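PDB 6I60: alpha-rhamnosidase from Dictyoglomus thermophilum, which probably hydrolyses terminal non-reducing alpha-L-rhamnose residues in alpha-L-rhamnosides. Local coordinates for residues G557-S562 / L628-Y633; E584-F589 / K643-L648; K591-L596 / H636-L641. All coordinates share one frame; numbering follows the deposited sequence.

Contact 1: residues G557-S562 / L628-Y633; sequences GDPAWS and LTSTFY
Pro559 and Ala560, in the first turn of the short helix 559-562, pack against Ser630 and Tyr633 on one side of helix 626-648. No hydrogen bond crosses between the two segments.

The closest aromatic contact is a CH-pi interaction. Ala560 CA sits over one face of the Tyr633 ring, 3.9 Å from its centroid and 26° off the ring normal. It is displaced toward the CD2-CE2 rim, where Ala560 CB also packs, 3.6 Å from Tyr633 CE2. The opposite face of the ring is met by CD1 of the preceding Phe632, so both faces have a carbon against them, each toward the rim. The tyrosine CG lies anti to its own carbonyl carbon (chi1 -85°), and this turns the ring to the alanine.

The proline makes the remaining contacts. Pro559 CG packs against Ser630 OG at 3.4 Å, a van der Waals contact with the hydroxyl oxygen, and Pro559 CB lies 4.3 Å from Tyr633 CB.

The polar groups find partners within their own segment or outside the contact. Asp558 is the N-cap of helix 559-562: its OD1 accepts from Ala560 N at 2.8 Å through the anti lone pair. Its OD2 takes the backbone N-H groups of Lys609 and Tyr610. Ser630 OG bonds to Phe607 O, and Tyr633 OH to Tyr766 OH.

Both segments belong to the six-hairpin glycosidase domain, the helical (alpha/alpha)6-type barrel of this family. Between these two segments, then, only van der Waals and CH-pi contacts act. The polar ends named here are satisfied elsewhere, not across the interface.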
loop_
_atom_site.group_PDB
_atom_site.type_symbol
_atom_site.label_atom_id
_atom_site.label_comp_id
_atom_site.label_asym_id
_atom_site.label_seq_id
_atom_site.Cartn_x
_atom_site.Cartn_y
_atom_site.Cartn_z
ATOM N N GLY A 557 20.449 8.455 -0.653
ATOM C CA GLY A 557 19.826 7.217 -1.070
ATOM C C GLY A 557 20.385 6.682 -2.375
ATOM O O GLY A 557 20.916 7.425 -3.196
ATOM N N ASP A 558 20.266 5.369 -2.547
ATOM C CA ASP A 558 20.613 4.750 -3.815
ATOM C C ASP A 558 19.655 5.237 -4.899
ATOM O O ASP A 558 18.453 5.372 -4.648
ATOM C CB ASP A 558 20.551 3.224 -3.697
ATOM C CG ASP A 558 21.164 2.511 -4.892
ATOM O OD1 ASP A 558 20.542 2.508 -5.976
ATOM O OD2 ASP A 558 22.267 1.943 -4.744
ATOM N N PRO A 559 20.153 5.531 -6.103
ATOM C CA PRO A 559 19.244 5.985 -7.170
ATOM C C PRO A 559 18.139 4.990 -7.483
ATOM O O PRO A 559 17.009 5.401 -7.775
ATOM C CB PRO A 559 20.187 6.196 -8.361
ATOM C CG PRO A 559 21.518 6.464 -7.741
ATOM C CD PRO A 559 21.568 5.611 -6.506
ATOM N N ALA A 560 18.429 3.687 -7.418
ATOM C CA ALA A 560 17.388 2.683 -7.610
ATOM C C ALA A 560 16.383 2.672 -6.467
ATOM O O ALA A 560 15.283 2.135 -6.629
ATOM C CB ALA A 560 18.011 1.294 -7.762
ATOM N N TRP A 561 16.741 3.246 -5.320
ATOM C CA TRP A 561 15.858 3.330 -4.166
ATOM C C TRP A 561 15.120 4.665 -4.121
ATOM O O TRP A 561 13.888 4.696 -4.029
ATOM C CB TRP A 561 16.666 3.122 -2.879
ATOM C CG TRP A 561 16.674 1.706 -2.374
ATOM C CD1 TRP A 561 16.276 1.278 -1.141
ATOM C CD2 TRP A 561 17.105 0.539 -3.084
ATOM N NE1 TRP A 561 16.429 -0.083 -1.040
ATOM C CE2 TRP A 561 16.935 -0.562 -2.220
ATOM C CE3 TRP A 561 17.616 0.315 -4.366
ATOM C CZ2 TRP A 561 17.257 -1.863 -2.596
ATOM C CZ3 TRP A 561 17.935 -0.978 -4.737
ATOM C CH2 TRP A 561 17.754 -2.050 -3.856
ATOM N N SER A 562 15.858 5.774 -4.204
ATOM C CA SER A 562 15.262 7.100 -4.100
ATOM C C SER A 562 14.349 7.436 -5.268
ATOM O O SER A 562 13.624 8.435 -5.194
ATOM C CB SER A 562 16.360 8.158 -3.987
ATOM O OG SER A 562 17.094 8.005 -2.787
ATOM N N LEU A 628 25.726 0.998 -13.758
ATOM C CA LEU A 628 24.788 0.971 -14.875
ATOM C C LEU A 628 23.355 1.104 -14.376
ATOM O O LEU A 628 22.558 1.865 -14.936
ATOM C CB LEU A 628 24.961 -0.321 -15.674
ATOM C CG LEU A 628 24.302 -0.424 -17.053
ATOM C CD1 LEU A 628 25.251 -1.061 -18.051
ATOM C CD2 LEU A 628 22.999 -1.204 -16.984
ATOM N N THR A 629 23.014 0.362 -13.320
ATOM C CA THR A 629 21.703 0.507 -12.693
ATOM C C THR A 629 21.482 1.924 -12.177
ATOM O O THR A 629 20.370 2.452 -12.279
ATOM C CB THR A 629 21.552 -0.497 -11.546
ATOM O OG1 THR A 629 22.105 -1.767 -11.943
ATOM C CG2 THR A 629 20.096 -0.693 -11.182
ATOM N N SER A 630 22.532 2.571 -11.656
ATOM C CA SER A 630 22.375 3.918 -11.114
ATOM C C SER A 630 22.138 4.928 -12.227
ATOM O O SER A 630 21.268 5.801 -12.114
ATOM C CB SER A 630 23.604 4.298 -10.296
ATOM O OG SER A 630 23.444 3.929 -8.943
ATOM N N THR A 631 22.917 4.836 -13.305
ATOM C CA THR A 631 22.700 5.708 -14.452
ATOM C C THR A 631 21.388 5.386 -15.150
ATOM O O THR A 631 20.762 6.277 -15.734
ATOM C CB THR A 631 23.875 5.594 -15.423
ATOM O OG1 THR A 631 25.105 5.624 -14.686
ATOM C CG2 THR A 631 23.866 6.741 -16.412
ATOM N N PHE A 632 20.956 4.123 -15.094
ATOM C CA PHE A 632 19.650 3.752 -15.631
ATOM C C PHE A 632 18.538 4.544 -14.956
ATOM O O PHE A 632 17.607 5.016 -15.620
ATOM C CB PHE A 632 19.432 2.246 -15.460
ATOM C CG PHE A 632 18.010 1.798 -15.671
ATOM C CD1 PHE A 632 17.141 1.666 -14.597
ATOM C CD2 PHE A 632 17.549 1.480 -16.939
ATOM C CE1 PHE A 632 15.837 1.245 -14.789
ATOM C CE2 PHE A 632 16.246 1.054 -17.134
ATOM C CZ PHE A 632 15.390 0.938 -16.058
ATOM N N TYR A 633 18.623 4.708 -13.634
ATOM C CA TYR A 633 17.601 5.446 -12.905
ATOM C C TYR A 633 17.825 6.950 -12.948
ATOM O O TYR A 633 16.880 7.710 -12.710
ATOM C CB TYR A 633 17.535 4.955 -11.457
ATOM C CG TYR A 633 16.651 3.738 -11.290
ATOM C CD1 TYR A 633 15.268 3.852 -11.342
ATOM C CD2 TYR A 633 17.198 2.475 -11.101
ATOM C CE1 TYR A 633 14.451 2.744 -11.199
ATOM C CE2 TYR A 633 16.390 1.359 -10.954
ATOM C CZ TYR A 633 15.016 1.501 -11.005
ATOM O OH TYR A 633 14.200 0.400 -10.863
#

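Contact 2: residues E584-F589 / K643-L648; sequences EHYEGF and KIAKLL
Tyr586 packs on Ile644, Ala645 and Leu648 in a buried, apolar helix-to-helix contact of the six-hairpin glycosidase domain, the (alpha/alpha)6-type barrel. The start of helix 586-599 meets the C-terminal part of helix 626-648. His585 takes the N-cap position of the first helix. The backbones stay well apart: the nearest CA atoms, of Tyr586 and Ile644, are 8.3 Å from each other. Side chains bridge the gap, and no hydrogen bond joins the two segments.

The tyrosine carries most of the contact. Its CG is anti to the backbone N (chi1 -176°), which sends the ring across to the other helix. Ile644 CG2 approaches the ring edge, near its plane, and lies 3.7 Å from Tyr586 CD2. Leu648 CD1 comes to the same ring atom, Tyr586 CD2, at 3.9 Å. Both aliphatic chains run past the tyrosine in the opposite direction, so they lie alongside it.

One turn along the first helix, Phe589 adds a looser contact. Its CE2 is 4.2 Å from Ile644 CD1. Ile644 thus meets both aromatic residues by different branches, CG2 to Tyr586 and CD1 to Phe589. Trp570 of helix 564-576 and Leu582 of helix 580-584 also touch this isoleucine.

The phenol oxygen reaches past the interface. It is hydrogen-bonded to Asp653 OD2 of helix 651-672, so the tyrosine links three helices. On its way it passes the methyl group of Ala645, with Tyr586 OH 3.3 Å from Ala645 CB.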
loop_
_atom_site.group_PDB
_atom_site.type_symbol
_atom_site.label_atom_id
_atom_site.label_comp_id
_atom_site.label_asym_id
_atom_site.label_seq_id
_atom_site.Cartn_x
_atom_site.Cartn_y
_atom_site.Cartn_z
ATOM N N GLU A 584 1.687 18.899 -6.669
ATOM C CA GLU A 584 1.924 19.071 -5.240
ATOM C C GLU A 584 3.349 18.696 -4.846
ATOM O O GLU A 584 3.902 19.278 -3.905
ATOM C CB GLU A 584 0.910 18.245 -4.449
ATOM C CG GLU A 584 1.081 18.300 -2.945
ATOM C CD GLU A 584 0.192 17.306 -2.229
ATOM O OE1 GLU A 584 0.475 16.992 -1.052
ATOM O OE2 GLU A 584 -0.790 16.838 -2.847
ATOM N N HIS A 585 3.963 17.742 -5.550
ATOM C CA HIS A 585 5.310 17.280 -5.236
ATOM C C HIS A 585 6.316 17.621 -6.333
ATOM O O HIS A 585 7.423 17.070 -6.344
ATOM C CB HIS A 585 5.310 15.773 -4.978
ATOM C CG HIS A 585 4.616 15.371 -3.714
ATOM N ND1 HIS A 585 5.193 15.511 -2.470
ATOM C CD2 HIS A 585 3.396 14.823 -3.502
ATOM C CE1 HIS A 585 4.356 15.072 -1.547
ATOM N NE2 HIS A 585 3.258 14.650 -2.146
ATOM N N TYR A 586 5.959 18.523 -7.252
ATOM C CA TYR A 586 6.834 18.801 -8.390
ATOM C C TYR A 586 8.146 19.438 -7.948
ATOM O O TYR A 586 9.210 19.110 -8.485
ATOM C CB TYR A 586 6.122 19.697 -9.402
ATOM C CG TYR A 586 6.933 19.941 -10.654
ATOM C CD1 TYR A 586 7.664 21.112 -10.813
ATOM C CD2 TYR A 586 6.981 18.996 -11.670
ATOM C CE1 TYR A 586 8.414 21.337 -11.952
ATOM C CE2 TYR A 586 7.728 19.212 -12.816
ATOM C CZ TYR A 586 8.442 20.386 -12.950
ATOM O OH TYR A 586 9.189 20.613 -14.084
ATOM N N GLU A 587 8.091 20.355 -6.978
ATOM C CA GLU A 587 9.318 20.972 -6.485
ATOM C C GLU A 587 10.237 19.946 -5.833
ATOM O O GLU A 587 11.463 20.052 -5.947
ATOM C CB GLU A 587 8.984 22.094 -5.502
ATOM C CG GLU A 587 8.750 23.443 -6.165
ATOM C CD GLU A 587 9.072 24.608 -5.249
ATOM O OE1 GLU A 587 9.180 24.394 -4.022
ATOM O OE2 GLU A 587 9.221 25.740 -5.758
ATOM N N GLY A 588 9.667 18.950 -5.152
ATOM C CA GLY A 588 10.484 17.879 -4.609
ATOM C C GLY A 588 11.152 17.046 -5.684
ATOM O O GLY A 588 12.274 16.569 -5.493
ATOM N N PHE A 589 10.481 16.862 -6.823
ATOM C CA PHE A 589 11.093 16.141 -7.934
ATOM C C PHE A 589 12.261 16.930 -8.509
ATOM O O PHE A 589 13.333 16.373 -8.775
ATOM C CB PHE A 589 10.059 15.861 -9.027
ATOM C CG PHE A 589 8.803 15.193 -8.537
ATOM C CD1 PHE A 589 8.801 14.427 -7.382
ATOM C CD2 PHE A 589 7.621 15.324 -9.248
ATOM C CE1 PHE A 589 7.645 13.816 -6.944
ATOM C CE2 PHE A 589 6.463 14.714 -8.815
ATOM C CZ PHE A 589 6.475 13.960 -7.663
ATOM N N LYS A 643 8.590 14.499 -18.689
ATOM C CA LYS A 643 7.231 14.146 -19.083
ATOM C C LYS A 643 6.208 14.804 -18.166
ATOM O O LYS A 643 5.124 15.197 -18.614
ATOM C CB LYS A 643 7.059 12.627 -19.082
ATOM C CG LYS A 643 6.268 12.089 -20.264
ATOM C CD LYS A 643 6.816 10.753 -20.744
ATOM C CE LYS A 643 6.136 10.310 -22.033
ATOM N NZ LYS A 643 6.754 9.077 -22.603
ATOM N N ILE A 644 6.538 14.936 -16.879
ATOM C CA ILE A 644 5.654 15.625 -15.945
ATOM C C ILE A 644 5.662 17.126 -16.213
ATOM O O ILE A 644 4.625 17.795 -16.112
ATOM C CB ILE A 644 6.060 15.301 -14.493
ATOM C CG1 ILE A 644 5.741 13.841 -14.161
ATOM C CG2 ILE A 644 5.367 16.235 -13.511
ATOM C CD1 ILE A 644 6.282 13.382 -12.824
ATOM N N ALA A 645 6.825 17.676 -16.567
ATOM C CA ALA A 645 6.912 19.105 -16.849
ATOM C C ALA A 645 6.056 19.482 -18.050
ATOM O O ALA A 645 5.356 20.501 -18.026
ATOM C CB ALA A 645 8.368 19.510 -17.079
ATOM N N LYS A 646 6.097 18.672 -19.110
ATOM C CA LYS A 646 5.271 18.953 -20.279
ATOM C C LYS A 646 3.788 18.845 -19.953
ATOM O O LYS A 646 2.974 19.583 -20.523
ATOM C CB LYS A 646 5.634 18.007 -21.422
ATOM C CG LYS A 646 4.861 18.263 -22.704
ATOM C CD LYS A 646 5.502 17.562 -23.889
ATOM C CE LYS A 646 5.051 18.183 -25.200
ATOM N NZ LYS A 646 4.820 19.649 -25.067
ATOM N N LEU A 647 3.421 17.943 -19.039
ATOM C CA LEU A 647 2.021 17.802 -18.652
ATOM C C LEU A 647 1.510 19.051 -17.949
ATOM O O LEU A 647 0.391 19.504 -18.213
ATOM C CB LEU A 647 1.849 16.581 -17.752
ATOM C CG LEU A 647 1.846 15.218 -18.439
ATOM C CD1 LEU A 647 2.152 14.116 -17.434
ATOM C CD2 LEU A 647 0.512 14.980 -19.126
ATOM N N LEU A 648 2.311 19.618 -17.045
ATOM C CA LEU A 648 1.892 20.789 -16.287
ATOM C C LEU A 648 2.064 22.094 -17.054
ATOM O O LEU A 648 1.641 23.142 -16.557
ATOM C CB LEU A 648 2.667 20.867 -14.969
ATOM C CG LEU A 648 2.685 19.587 -14.129
ATOM C CD1 LEU A 648 3.326 19.838 -12.772
ATOM C CD2 LEU A 648 1.279 19.036 -13.967
#

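Contact 3: residues K591-L596 / H636-L641; sequences KYVEFL and HDVITL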
loop_
_atom_site.group_PDB
_atom_site.type_symbol
_atom_site.label_atom_id
_atom_site.label_comp_id
_atom_site.label_asym_id
_atom_site.label_seq_id
_atom_site.Cartn_x
_atom_site.Cartn_y
_atom_site.Cartn_z
ATOM N N LYS A 591 14.077 19.044 -6.999
ATOM C CA LYS A 591 15.168 19.119 -6.035
ATOM C C LYS A 591 15.962 17.820 -5.984
ATOM O O LYS A 591 17.192 17.849 -5.863
ATOM C CB LYS A 591 14.624 19.470 -4.651
ATOM C CG LYS A 591 15.603 20.248 -3.789
ATOM C CD LYS A 591 14.933 20.786 -2.535
ATOM C CE LYS A 591 14.374 22.182 -2.759
ATOM N NZ LYS A 591 14.166 22.901 -1.473
ATOM N N TYR A 592 15.283 16.671 -6.072
ATOM C CA TYR A 592 16.004 15.402 -6.052
ATOM C C TYR A 592 16.806 15.204 -7.331
ATOM O O TYR A 592 17.961 14.766 -7.285
ATOM C CB TYR A 592 15.044 14.231 -5.847
ATOM C CG TYR A 592 15.714 12.898 -6.093
ATOM C CD1 TYR A 592 16.660 12.402 -5.205
ATOM C CD2 TYR A 592 15.429 12.151 -7.229
ATOM C CE1 TYR A 592 17.291 11.193 -5.429
ATOM C CE2 TYR A 592 16.054 10.938 -7.462
ATOM C CZ TYR A 592 16.984 10.464 -6.558
ATOM O OH TYR A 592 17.610 9.259 -6.784
ATOM N N VAL A 593 16.204 15.507 -8.485
ATOM C CA VAL A 593 16.938 15.426 -9.743
ATOM C C VAL A 593 18.130 16.373 -9.725
ATOM O O VAL A 593 19.194 16.058 -10.272
ATOM C CB VAL A 593 15.987 15.708 -10.923
ATOM C CG1 VAL A 593 16.766 15.936 -12.211
ATOM C CG2 VAL A 593 15.007 14.557 -11.084
ATOM N N GLU A 594 17.983 17.532 -9.077
ATOM C CA GLU A 594 19.117 18.435 -8.909
ATOM C C GLU A 594 20.229 17.777 -8.102
ATOM O O GLU A 594 21.415 17.968 -8.394
ATOM C CB GLU A 594 18.659 19.730 -8.236
ATOM C CG GLU A 594 19.461 20.956 -8.634
ATOM C CD GLU A 594 19.611 21.091 -10.138
ATOM O OE1 GLU A 594 20.732 21.403 -10.595
ATOM O OE2 GLU A 594 18.609 20.886 -10.860
ATOM N N PHE A 595 19.864 16.996 -7.081
ATOM C CA PHE A 595 20.876 16.300 -6.293
ATOM C C PHE A 595 21.535 15.188 -7.098
ATOM O O PHE A 595 22.742 14.951 -6.968
ATOM C CB PHE A 595 20.262 15.734 -5.014
ATOM C CG PHE A 595 21.189 14.826 -4.259
ATOM C CD1 PHE A 595 21.027 13.451 -4.304
ATOM C CD2 PHE A 595 22.234 15.348 -3.516
ATOM C CE1 PHE A 595 21.885 12.615 -3.617
ATOM C CE2 PHE A 595 23.095 14.516 -2.826
ATOM C CZ PHE A 595 22.921 13.148 -2.878
ATOM N N LEU A 596 20.757 14.484 -7.924
ATOM C CA LEU A 596 21.341 13.460 -8.783
ATOM C C LEU A 596 22.289 14.071 -9.805
ATOM O O LEU A 596 23.302 13.454 -10.154
ATOM C CB LEU A 596 20.238 12.668 -9.485
ATOM C CG LEU A 596 20.409 11.148 -9.517
ATOM C CD1 LEU A 596 20.977 10.643 -8.201
ATOM C CD2 LEU A 596 19.084 10.470 -9.823
ATOM N N HIS A 636 16.100 7.576 -16.030
ATOM C CA HIS A 636 14.689 7.345 -15.742
ATOM C C HIS A 636 14.072 8.531 -15.010
ATOM O O HIS A 636 12.968 8.975 -15.350
ATOM C CB HIS A 636 14.530 6.061 -14.924
ATOM C CG HIS A 636 13.108 5.692 -14.635
ATOM N ND1 HIS A 636 12.367 6.301 -13.645
ATOM C CD2 HIS A 636 12.295 4.767 -15.198
ATOM C CE1 HIS A 636 11.156 5.774 -13.616
ATOM N NE2 HIS A 636 11.087 4.839 -14.547
ATOM N N ASP A 637 14.775 9.065 -14.007
ATOM C CA ASP A 637 14.222 10.163 -13.222
ATOM C C ASP A 637 14.111 11.444 -14.038
ATOM O O ASP A 637 13.178 12.228 -13.832
ATOM C CB ASP A 637 15.071 10.395 -11.971
ATOM C CG ASP A 637 14.877 9.311 -10.923
ATOM O OD1 ASP A 637 15.563 9.349 -9.879
ATOM O OD2 ASP A 637 14.036 8.416 -11.148
ATOM N N VAL A 638 15.037 11.667 -14.966
ATOM C CA VAL A 638 15.018 12.888 -15.762
ATOM C C VAL A 638 13.981 12.797 -16.877
ATOM O O VAL A 638 13.320 13.788 -17.208
ATOM C CB VAL A 638 16.430 13.175 -16.307
ATOM C CG1 VAL A 638 16.415 14.354 -17.262
ATOM C CG2 VAL A 638 17.395 13.434 -15.160
ATOM N N ILE A 639 13.807 11.609 -17.464
ATOM C CA ILE A 639 12.865 11.461 -18.570
ATOM C C ILE A 639 11.432 11.644 -18.083
ATOM O O ILE A 639 10.644 12.381 -18.688
ATOM C CB ILE A 639 13.057 10.098 -19.260
ATOM C CG1 ILE A 639 14.089 10.216 -20.378
ATOM C CG2 ILE A 639 11.743 9.591 -19.839
ATOM C CD1 ILE A 639 13.623 11.073 -21.534
ATOM N N THR A 640 11.073 10.981 -16.980
ATOM C CA THR A 640 9.708 11.092 -16.477
ATOM C C THR A 640 9.439 12.468 -15.877
ATOM O O THR A 640 8.291 12.925 -15.874
ATOM C CB THR A 640 9.425 9.997 -15.446
ATOM O OG1 THR A 640 10.143 10.279 -14.241
ATOM C CG2 THR A 640 9.845 8.632 -15.981
ATOM N N LEU A 641 10.476 13.139 -15.366
ATOM C CA LEU A 641 10.298 14.510 -14.898
ATOM C C LEU A 641 10.024 15.452 -16.061
ATOM O O LEU A 641 9.168 16.339 -15.961
ATOM C CB LEU A 641 11.524 14.974 -14.117
ATOM C CG LEU A 641 11.445 16.401 -13.569
ATOM C CD1 LEU A 641 10.242 16.560 -12.654
ATOM C CD2 LEU A 641 12.722 16.771 -12.835
#
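Helices 586-599 and 626-648 run roughly antiparallel and come nearest in backbone at Val593 and Val638, whose CA atoms are 6.8 Å apart; the axes of the short segments are 10.4 Å apart at closest approach, with 144° between their directions.

Val593 points at the other helix and divides its work between two methyl groups. CG1 is anti to the backbone N (chi1 167°) and meets Val638 CG2 at 3.9 Å, with the two side chains crossing at about a right angle. The other methyl, Val593 CG2, lies 3.6 Å from Leu641 CD2. That leucine is one turn further along helix 626-648 from Asp637. Tyr657 of helix 651-672 touches both Val593 and Leu641 and extends the apolar patch.

Antiparallel helix pairs of this kind build the (alpha/alpha)6-type barrel of the six-hairpin glycosidase domain. About 40 residues of chain separate the two segments. Leu660, which lines the pocket of a bound 2-(2-ethoxyethoxy)ethanol, touches Val638, whose side chain is about 8 Å from that molecule.

A carboxylate stands at the other end of the patch. Asp637 CG is anti to its own carbonyl carbon, and the group reaches toward Tyr592 and Leu596. OD1 lies at the ring edge of Tyr592, near the ring plane, with CE2 as its nearest ring atom. The ring and carboxylate planes are 62° apart. No hydrogen bond links this pair. Leu596 CD2 approaches the same oxygen, Asp637 OD1, at 3.7 Å. The second carboxylate oxygen, Asp637 OD2, is hydrogen-bonded to Thr563 OG1, and Ile566 of helix 564-576 packs on the aspartate side chain.

How the contacts relate
From the N terminus, the chain passes 557-562, then 584-589 and 591-596 on helix 586-599. It returns along helix 626-648, where 628-633 closes contact 1, 636-641 closes contact 3 and 643-648 closes contact 2. Contact 3 therefore lies within the loop of contact 2, while contact 1 crosses both. Helix 626-648 is common to all three and ties helix 559-562 and helix 586-599 to one another. Contact 3 sits between the others and touches each: Tyr592 OH packs on Ser562 CB (3.3 Å) in contact 1, and Leu641 CD1 on Phe589 CB (3.7 Å) in contact 2. Contacts 1 and 2 do not touch.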